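Local coordinates for protein PAN2-PAN3 deadenylation complex catalytic subunit pan2 (Neurospora crassa, PDB 4CZW) that probably acts as the catalytic subunit of a deadenylase that shortens mRNA poly(A) tails, here as its exonuclease and ubiquitin-protease-like, probably inactive, domains, at residues F32-P37 against F367-I372; V326-N331 against V388-Q393; H341-V346 against L363-S368. All blocks are in the same frame, centred on the assembly; numbering follows the deposited sequence.

Contact 1: residues F32-P37 against F367-I372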
loop_
_atom_site.group_PDB
_atom_site.type_symbol
_atom_site.label_atom_id
_atom_site.label_comp_id
_atom_site.label_asym_id
_atom_site.label_seq_id
_atom_site.Cartn_x
_atom_site.Cartn_y
_atom_site.Cartn_z
ATOM N N PHE A 32 7.664 -13.871 -15.363
ATOM C CA PHE A 32 7.861 -13.565 -16.774
ATOM C C PHE A 32 7.710 -12.072 -17.048
ATOM O O PHE A 32 8.316 -11.536 -17.974
ATOM C CB PHE A 32 6.871 -14.363 -17.629
ATOM C CG PHE A 32 6.895 -14.002 -19.088
ATOM C CD1 PHE A 32 7.884 -14.494 -19.922
ATOM C CD2 PHE A 32 5.920 -13.177 -19.626
ATOM C CE1 PHE A 32 7.905 -14.165 -21.263
ATOM C CE2 PHE A 32 5.936 -12.843 -20.967
ATOM C CZ PHE A 32 6.930 -13.339 -21.786
ATOM N N PHE A 33 6.905 -11.402 -16.231
ATOM C CA PHE A 33 6.578 -9.999 -16.462
ATOM C C PHE A 33 7.440 -9.047 -15.636
ATOM O O PHE A 33 7.381 -7.830 -15.818
ATOM C CB PHE A 33 5.097 -9.747 -16.164
ATOM C CG PHE A 33 4.157 -10.552 -17.021
ATOM C CD1 PHE A 33 3.746 -11.814 -16.625
ATOM C CD2 PHE A 33 3.684 -10.044 -18.221
ATOM C CE1 PHE A 33 2.883 -12.555 -17.408
ATOM C CE2 PHE A 33 2.819 -10.781 -19.008
ATOM C CZ PHE A 33 2.419 -12.037 -18.600
ATOM N N ASN A 34 8.247 -9.598 -14.735
ATOM C CA ASN A 34 9.088 -8.776 -13.869
ATOM C C ASN A 34 10.414 -9.455 -13.526
ATOM O O ASN A 34 10.440 -10.486 -12.856
ATOM C CB ASN A 34 8.329 -8.420 -12.586
ATOM C CG ASN A 34 9.112 -7.486 -11.679
ATOM O OD1 ASN A 34 10.083 -6.857 -12.098
ATOM N ND2 ASN A 34 8.683 -7.388 -10.425
ATOM N N ASN A 35 11.511 -8.862 -13.991
ATOM C CA ASN A 35 12.851 -9.360 -13.700
ATOM C C ASN A 35 13.622 -8.402 -12.794
ATOM O O ASN A 35 14.846 -8.490 -12.676
ATOM C CB ASN A 35 13.630 -9.589 -14.998
ATOM C CG ASN A 35 12.922 -10.537 -15.948
ATOM O OD1 ASN A 35 12.295 -11.509 -15.525
ATOM N ND2 ASN A 35 13.018 -10.255 -17.243
ATOM N N THR A 36 12.891 -7.492 -12.155
ATOM C CA THR A 36 13.487 -6.451 -11.326
ATOM C C THR A 36 13.244 -6.725 -9.842
ATOM O O THR A 36 12.326 -7.464 -9.489
ATOM C CB THR A 36 12.918 -5.061 -11.688
ATOM O OG1 THR A 36 11.604 -4.919 -11.137
ATOM C CG2 THR A 36 12.859 -4.885 -13.197
ATOM N N PRO A 37 14.071 -6.131 -8.962
ATOM C CA PRO A 37 13.845 -6.263 -7.517
ATOM C C PRO A 37 12.676 -5.418 -7.009
ATOM O O PRO A 37 12.458 -5.337 -5.800
ATOM C CB PRO A 37 15.165 -5.774 -6.912
ATOM C CG PRO A 37 15.723 -4.848 -7.938
ATOM C CD PRO A 37 15.350 -5.462 -9.257
ATOM N N PHE A 367 1.487 -5.875 -12.612
ATOM C CA PHE A 367 2.518 -6.832 -12.218
ATOM C C PHE A 367 3.620 -6.934 -13.270
ATOM O O PHE A 367 4.540 -7.743 -13.142
ATOM C CB PHE A 367 1.908 -8.211 -11.943
ATOM C CG PHE A 367 1.091 -8.761 -13.078
ATOM C CD1 PHE A 367 1.681 -9.529 -14.070
ATOM C CD2 PHE A 367 -0.273 -8.529 -13.142
ATOM C CE1 PHE A 367 0.930 -10.042 -15.110
ATOM C CE2 PHE A 367 -1.030 -9.040 -14.180
ATOM C CZ PHE A 367 -0.429 -9.798 -15.163
ATOM N N SER A 368 3.526 -6.108 -14.306
ATOM C CA SER A 368 4.579 -6.025 -15.312
ATOM C C SER A 368 5.490 -4.835 -15.021
ATOM O O SER A 368 5.105 -3.683 -15.225
ATOM C CB SER A 368 3.982 -5.910 -16.715
ATOM O OG SER A 368 5.000 -5.825 -17.697
ATOM N N VAL A 369 6.695 -5.122 -14.543
ATOM C CA VAL A 369 7.638 -4.078 -14.155
ATOM C C VAL A 369 8.852 -4.055 -15.078
ATOM O O VAL A 369 9.431 -5.099 -15.381
ATOM C CB VAL A 369 8.106 -4.267 -12.701
ATOM C CG1 VAL A 369 9.050 -3.147 -12.291
ATOM C CG2 VAL A 369 6.908 -4.333 -11.769
ATOM N N ARG A 370 9.237 -2.861 -15.516
ATOM C CA ARG A 370 10.343 -2.711 -16.452
ATOM C C ARG A 370 11.097 -1.410 -16.205
ATOM O O ARG A 370 10.493 -0.394 -15.859
ATOM C CB ARG A 370 9.822 -2.753 -17.888
ATOM C CG ARG A 370 10.599 -3.663 -18.819
ATOM C CD ARG A 370 9.785 -3.964 -20.068
ATOM N NE ARG A 370 9.342 -5.354 -20.116
ATOM C CZ ARG A 370 8.287 -5.829 -19.460
ATOM N NH1 ARG A 370 7.562 -5.025 -18.694
ATOM N NH2 ARG A 370 7.960 -7.110 -19.565
ATOM N N GLY A 371 12.416 -1.446 -16.379
ATOM C CA GLY A 371 13.229 -0.252 -16.245
ATOM C C GLY A 371 13.177 0.586 -17.507
ATOM O O GLY A 371 13.200 0.051 -18.616
ATOM N N ILE A 372 13.094 1.902 -17.342
ATOM C CA ILE A 372 13.020 2.810 -18.482
ATOM C C ILE A 372 13.954 4.002 -18.308
ATOM O O ILE A 372 14.446 4.263 -17.209
ATOM C CB ILE A 372 11.585 3.330 -18.701
ATOM C CG1 ILE A 372 11.076 4.035 -17.441
ATOM C CG2 ILE A 372 10.654 2.196 -19.100
ATOM C CD1 ILE A 372 9.672 4.581 -17.573
HETATM O O HOH W 1 11.049 -7.351 -16.253
#
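With CG of Phe33 anti to its own carbonyl carbon (chi1 -60°) and CG of Phe367 held between backbone N and carbonyl carbon (chi1 55°), the two benzyl groups extend next to each other toward the same side. The rings nevertheless meet edge to face, with planes at 87° and centroids 5.1 Å apart. The edge of Phe367 is the part that touches: its CE1 comes 3.7 Å from CD1 of Phe33, over one face of the Phe33 ring and displaced toward that ring's rim, while Phe32 CD2 lies over the opposite face. Phe367 makes a second edge-to-face pair with Phe30.

Beyond the rings, the loop before strand 40-41 meets strand 368-371 of the mixed sheet in the pseudo-protease domain. Val369 N donates to Phe33 O at 3.1 Å, a bent bond, and the CA of Ser368 approaches the same oxygen. A water bridges the next step, accepting from Asn35 N and donating to Val369 O.

Asn34 forms an Asx turn, its OD1 taking Thr36 N from above the amide plane at 2.9 Å and Thr36 OG1 in that plane, on a lone pair, at 2.6 Å. Its ND2 is tied to the backbone oxygens of Pro98 and Tyr38, which fixes the amide's rotation. The amide lies alongside Val369, whose CB is 3.3 Å from Asn34 OD1, and Val369 CG1 reaches Thr36 OG1 at a similar distance.

Contact 2: residues V326-N331 against V388-Q393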
loop_
_atom_site.group_PDB
_atom_site.type_symbol
_atom_site.label_atom_id
_atom_site.label_comp_id
_atom_site.label_asym_id
_atom_site.label_seq_id
_atom_site.Cartn_x
_atom_site.Cartn_y
_atom_site.Cartn_z
ATOM N N VAL A 326 8.894 12.456 -7.958
ATOM C CA VAL A 326 8.928 11.060 -7.543
ATOM C C VAL A 326 8.425 10.145 -8.654
ATOM O O VAL A 326 9.114 9.207 -9.055
ATOM C CB VAL A 326 8.082 10.824 -6.278
ATOM C CG1 VAL A 326 8.027 9.343 -5.946
ATOM C CG2 VAL A 326 8.646 11.616 -5.110
ATOM N N GLY A 327 7.225 10.424 -9.149
ATOM C CA GLY A 327 6.633 9.608 -10.193
ATOM C C GLY A 327 5.372 10.205 -10.786
ATOM O O GLY A 327 5.006 11.340 -10.482
ATOM N N THR A 328 4.704 9.428 -11.633
ATOM C CA THR A 328 3.508 9.898 -12.321
ATOM C C THR A 328 2.504 8.773 -12.557
ATOM O O THR A 328 2.854 7.719 -13.091
ATOM C CB THR A 328 3.859 10.536 -13.680
ATOM O OG1 THR A 328 4.772 11.624 -13.484
ATOM C CG2 THR A 328 2.607 11.051 -14.373
ATOM N N VAL A 329 1.258 8.998 -12.153
ATOM C CA VAL A 329 0.170 8.095 -12.507
ATOM C C VAL A 329 -0.284 8.415 -13.926
ATOM O O VAL A 329 -0.766 9.515 -14.198
ATOM C CB VAL A 329 -1.019 8.209 -11.538
ATOM C CG1 VAL A 329 -2.200 7.394 -12.046
ATOM C CG2 VAL A 329 -0.611 7.757 -10.146
ATOM N N VAL A 330 -0.124 7.453 -14.829
ATOM C CA VAL A 330 -0.345 7.698 -16.250
ATOM C C VAL A 330 -1.548 6.936 -16.802
ATOM O O VAL A 330 -1.696 5.737 -16.569
ATOM C CB VAL A 330 0.904 7.316 -17.070
ATOM C CG1 VAL A 330 0.677 7.588 -18.546
ATOM C CG2 VAL A 330 2.121 8.077 -16.565
ATOM N N ASN A 331 -2.402 7.643 -17.535
ATOM C CA ASN A 331 -3.536 7.019 -18.205
ATOM C C ASN A 331 -3.138 6.508 -19.583
ATOM O O ASN A 331 -2.568 7.245 -20.385
ATOM C CB ASN A 331 -4.702 8.003 -18.326
ATOM C CG ASN A 331 -5.949 7.362 -18.904
ATOM O OD1 ASN A 331 -6.760 6.789 -18.176
ATOM N ND2 ASN A 331 -6.112 7.460 -20.219
ATOM N N VAL A 388 -1.974 11.782 -15.157
ATOM C CA VAL A 388 -3.167 12.081 -14.376
ATOM C C VAL A 388 -2.796 12.691 -13.029
ATOM O O VAL A 388 -3.286 13.759 -12.664
ATOM C CB VAL A 388 -4.022 10.822 -14.147
ATOM C CG1 VAL A 388 -5.245 11.155 -13.310
ATOM C CG2 VAL A 388 -4.432 10.214 -15.476
ATOM N N VAL A 389 -1.929 12.002 -12.295
ATOM C CA VAL A 389 -1.452 12.495 -11.009
ATOM C C VAL A 389 0.068 12.618 -11.017
ATOM O O VAL A 389 0.773 11.683 -11.398
ATOM C CB VAL A 389 -1.884 11.574 -9.849
ATOM C CG1 VAL A 389 -1.450 12.162 -8.514
ATOM C CG2 VAL A 389 -3.389 11.356 -9.873
ATOM N N VAL A 390 0.567 13.778 -10.602
ATOM C CA VAL A 390 2.003 14.024 -10.548
ATOM C C VAL A 390 2.446 14.232 -9.103
ATOM O O VAL A 390 1.846 15.020 -8.372
ATOM C CB VAL A 390 2.395 15.247 -11.396
ATOM C CG1 VAL A 390 3.886 15.511 -11.295
ATOM C CG2 VAL A 390 1.989 15.035 -12.845
HETATM N N MSE A 391 3.497 13.527 -8.694
HETATM C CA MSE A 391 3.927 13.546 -7.299
HETATM C C MSE A 391 5.304 14.173 -7.103
HETATM O O MSE A 391 6.304 13.685 -7.628
HETATM C CB MSE A 391 3.934 12.125 -6.735
HETATM C CG MSE A 391 4.171 12.047 -5.236
HETATM SE SE MSE A 391 2.606 12.575 -4.197
HETATM C CE MSE A 391 1.391 11.141 -4.719
ATOM N N PHE A 392 5.343 15.258 -6.335
ATOM C CA PHE A 392 6.600 15.883 -5.942
ATOM C C PHE A 392 6.798 15.776 -4.435
ATOM O O PHE A 392 5.830 15.741 -3.674
ATOM C CB PHE A 392 6.636 17.357 -6.356
ATOM C CG PHE A 392 6.888 17.578 -7.819
ATOM C CD1 PHE A 392 8.182 17.646 -8.312
ATOM C CD2 PHE A 392 5.833 17.738 -8.700
ATOM C CE1 PHE A 392 8.417 17.857 -9.657
ATOM C CE2 PHE A 392 6.062 17.951 -10.047
ATOM C CZ PHE A 392 7.355 18.008 -10.525
ATOM N N GLN A 393 8.054 15.717 -4.009
ATOM C CA GLN A 393 8.382 15.840 -2.595
ATOM C C GLN A 393 9.636 16.691 -2.460
ATOM O O GLN A 393 10.401 16.831 -3.414
ATOM C CB GLN A 393 8.583 14.470 -1.941
ATOM C CG GLN A 393 9.982 13.896 -2.092
ATOM C CD GLN A 393 10.300 12.858 -1.032
ATOM O OE1 GLN A 393 9.423 12.436 -0.278
ATOM N NE2 GLN A 393 11.560 12.447 -0.965
#
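Val329 and Val389 stand next to each other with their branches turned to one face of the sheet, their CB atoms 3.9 Å apart. Between their backbones Val329 N donates to Val389 O at 2.8 Å. Val329 O also accepts from Val389 N, weakly, and from Val388 N at 2.7 Å. Two consecutive residues, Val388 and Val389, thus face Val329, which is a classic beta bulge in an otherwise regular antiparallel pairing of strands 321-334 and 385-394.

At the bulge Val388 CG2, anti to its carbonyl carbon, packs 3.6 Å from Asn331 CB. Thr328 and Val390 form a non-hydrogen-bonded pair on the opposite face from Val329, their CG2 methyls 4.3 Å apart. At the far end Val326 N donates to Met391 O at 2.9 Å, and Val326 CG2 meets the aliphatic CG of Gln393, whose amide nitrogen bonds to Asn398.

Farther out, helix 51-58 lies against the face carrying Val329 and the selenomethionine Met391, through Val56 among others. Val388 packs on Val134 of helix 130-149. Strand 339-347 pairs with the other edge of 326-331 and strand 266-270 with that of 385-394, so both strands lie in the interior of the sheet. The chemistry is thus divided: the backbone groups bonded across the seam satisfy one another, while buried, mostly valine side chains line it with branched aliphatic surface.

Contact 3: residues H341-V346 against L363-S368; sequences HLVATV and LFNDFS
Val343 and Leu363 meet through methyls, CG2 of the valine 3.9 Å from CD1 of the leucine, and Thr345 CG2 adds a looser contact with that same CD1. These three side chains share one face of an antiparallel strand pair, 339-347 with 361-365, inside the mixed sheet of the ubiquitin-protease-like domain. On the other face Ala344 CB sits 3.9 Å from Phe364 CB, and Val346 CB approaches the Phe364 ring at CE2. CG of Phe364 is anti to its carbonyl carbon (chi1 -70°), which turns the ring's edge to the Ala344 carbonyl and its CE2 toward Val346. Gln55 of helix 51-58 and Tyr59 just beyond it also lie against this ring.

The backbones join at the hydrogen-bonded pair of Ala344 and Phe364: Phe364 N reaches Ala344 O at 2.6 Å, and Ala344 N donates in return to Phe364 O. From Asn365 the chain begins to turn away, for this residue centres an inverse gamma turn and opens a type II' turn that ends at Ser368.

The polar edge lies at this departure. Both the Asn365 ND2, bound to Arg14 O and Glu12 O, and the Asp366 carboxylate, bound to Asn43 and Asn51, anchor the turn to neighbouring loops and helix 51-58. His341 NE2 donates to Asn365 OD1 at 2.9 Å and 164°. Replacing His341 with an alanine would probably leave Asn365 OD1 without its imidazole donor and open a gap beside the turn. In that bond the oxygen lies in the imidazole plane, while NE2 is tilted 35° from the plane of the amide carbonyl.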
loop_
_atom_site.group_PDB
_atom_site.type_symbol
_atom_site.label_atom_id
_atom_site.label_comp_id
_atom_site.label_asym_id
_atom_site.label_seq_id
_atom_site.Cartn_x
_atom_site.Cartn_y
_atom_site.Cartn_z
ATOM N N HIS A 341 -6.609 2.181 -18.899
ATOM C CA HIS A 341 -6.156 1.682 -17.602
ATOM C C HIS A 341 -4.920 2.468 -17.180
ATOM O O HIS A 341 -4.353 3.213 -17.981
ATOM C CB HIS A 341 -5.859 0.178 -17.641
ATOM C CG HIS A 341 -4.450 -0.152 -18.024
ATOM N ND1 HIS A 341 -3.980 -0.014 -19.312
ATOM C CD2 HIS A 341 -3.412 -0.621 -17.291
ATOM C CE1 HIS A 341 -2.711 -0.379 -19.354
ATOM N NE2 HIS A 341 -2.343 -0.752 -18.142
ATOM N N LEU A 342 -4.504 2.314 -15.927
ATOM C CA LEU A 342 -3.437 3.149 -15.392
ATOM C C LEU A 342 -2.127 2.401 -15.165
ATOM O O LEU A 342 -2.119 1.237 -14.767
ATOM C CB LEU A 342 -3.891 3.790 -14.082
ATOM C CG LEU A 342 -5.269 4.449 -14.135
ATOM C CD1 LEU A 342 -5.690 4.933 -12.760
ATOM C CD2 LEU A 342 -5.282 5.594 -15.135
ATOM N N VAL A 343 -1.020 3.088 -15.424
ATOM C CA VAL A 343 0.305 2.578 -15.099
ATOM C C VAL A 343 1.042 3.621 -14.269
ATOM O O VAL A 343 0.548 4.734 -14.083
ATOM C CB VAL A 343 1.128 2.244 -16.358
ATOM C CG1 VAL A 343 0.395 1.220 -17.217
ATOM C CG2 VAL A 343 1.421 3.508 -17.152
ATOM N N ALA A 344 2.219 3.265 -13.768
ATOM C CA ALA A 344 2.999 4.189 -12.956
ATOM C C ALA A 344 4.452 4.244 -13.410
ATOM O O ALA A 344 5.132 3.220 -13.475
ATOM C CB ALA A 344 2.919 3.798 -11.488
ATOM N N THR A 345 4.916 5.446 -13.734
ATOM C CA THR A 345 6.317 5.666 -14.066
ATOM C C THR A 345 6.997 6.374 -12.902
ATOM O O THR A 345 6.761 7.558 -12.662
ATOM C CB THR A 345 6.480 6.493 -15.352
ATOM O OG1 THR A 345 5.782 7.737 -15.214
ATOM C CG2 THR A 345 5.918 5.734 -16.544
ATOM N N VAL A 346 7.836 5.641 -12.176
ATOM C CA VAL A 346 8.404 6.134 -10.927
ATOM C C VAL A 346 9.930 6.059 -10.904
ATOM O O VAL A 346 10.521 5.076 -11.349
ATOM C CB VAL A 346 7.849 5.337 -9.721
ATOM C CG1 VAL A 346 8.436 5.848 -8.415
ATOM C CG2 VAL A 346 6.331 5.407 -9.689
ATOM N N LEU A 363 8.805 1.433 -15.117
ATOM C CA LEU A 363 7.407 1.377 -15.522
ATOM C C LEU A 363 6.661 0.306 -14.733
ATOM O O LEU A 363 6.970 -0.880 -14.838
ATOM C CB LEU A 363 7.290 1.104 -17.022
ATOM C CG LEU A 363 5.896 0.747 -17.543
ATOM C CD1 LEU A 363 4.913 1.880 -17.294
ATOM C CD2 LEU A 363 5.949 0.390 -19.021
ATOM N N PHE A 364 5.683 0.732 -13.941
ATOM C CA PHE A 364 4.881 -0.200 -13.159
ATOM C C PHE A 364 3.512 -0.422 -13.794
ATOM O O PHE A 364 2.516 0.159 -13.363
ATOM C CB PHE A 364 4.719 0.301 -11.721
ATOM C CG PHE A 364 5.986 0.248 -10.915
ATOM C CD1 PHE A 364 6.328 -0.898 -10.215
ATOM C CD2 PHE A 364 6.832 1.342 -10.854
ATOM C CE1 PHE A 364 7.492 -0.951 -9.470
ATOM C CE2 PHE A 364 7.997 1.295 -10.111
ATOM C CZ PHE A 364 8.327 0.147 -9.418
ATOM N N ASN A 365 3.476 -1.257 -14.826
ATOM C CA ASN A 365 2.220 -1.647 -15.453
ATOM C C ASN A 365 1.642 -2.861 -14.741
ATOM O O ASN A 365 1.802 -3.994 -15.198
ATOM C CB ASN A 365 2.427 -1.940 -16.941
ATOM C CG ASN A 365 1.128 -2.248 -17.664
ATOM O OD1 ASN A 365 0.039 -2.074 -17.116
ATOM N ND2 ASN A 365 1.239 -2.699 -18.908
ATOM N N ASP A 366 0.973 -2.606 -13.618
ATOM C CA ASP A 366 0.474 -3.659 -12.737
ATOM C C ASP A 366 1.610 -4.587 -12.309
ATOM O O ASP A 366 2.588 -4.136 -11.714
ATOM C CB ASP A 366 -0.653 -4.446 -13.412
ATOM C CG ASP A 366 -1.939 -3.648 -13.512
ATOM O OD1 ASP A 366 -2.313 -2.993 -12.515
ATOM O OD2 ASP A 366 -2.577 -3.670 -14.585
ATOM N N PHE A 367 1.487 -5.875 -12.612
ATOM C CA PHE A 367 2.518 -6.832 -12.218
ATOM C C PHE A 367 3.620 -6.934 -13.270
ATOM O O PHE A 367 4.540 -7.743 -13.142
ATOM C CB PHE A 367 1.908 -8.211 -11.943
ATOM C CG PHE A 367 1.091 -8.761 -13.078
ATOM C CD1 PHE A 367 1.681 -9.529 -14.070
ATOM C CD2 PHE A 367 -0.273 -8.529 -13.142
ATOM C CE1 PHE A 367 0.930 -10.042 -15.110
ATOM C CE2 PHE A 367 -1.030 -9.040 -14.180
ATOM C CZ PHE A 367 -0.429 -9.798 -15.163
ATOM N N SER A 368 3.526 -6.108 -14.306
ATOM C CA SER A 368 4.579 -6.025 -15.312
ATOM C C SER A 368 5.490 -4.835 -15.021
ATOM O O SER A 368 5.105 -3.683 -15.225
ATOM C CB SER A 368 3.982 -5.910 -16.715
ATOM O OG SER A 368 5.000 -5.825 -17.697
#

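From the N terminus, the loop 32-37 comes first and waits more than 300 residues for its partner 367-372, so contact 1 closes by far the longest loop and ties the start of the domain to strand 368-371. Contact 2 closes a shorter loop from strand 321-334 to strand 385-394, and contact 3 falls wholly within that loop, pairing 339-347 with 361-365. Contacts 1 and 2 cross, since 326-331 lies between 32-37 and 367-372, while 388-393 follows both. All three reach the same mixed sheet, contact 1 by laying a loop on strand 368-371: Thr328 and Val330 bond to the backbone of strand 339-347, Leu363 N probably bonds to Arg370 O, and contacts 1 and 3 share Phe367 and Ser368.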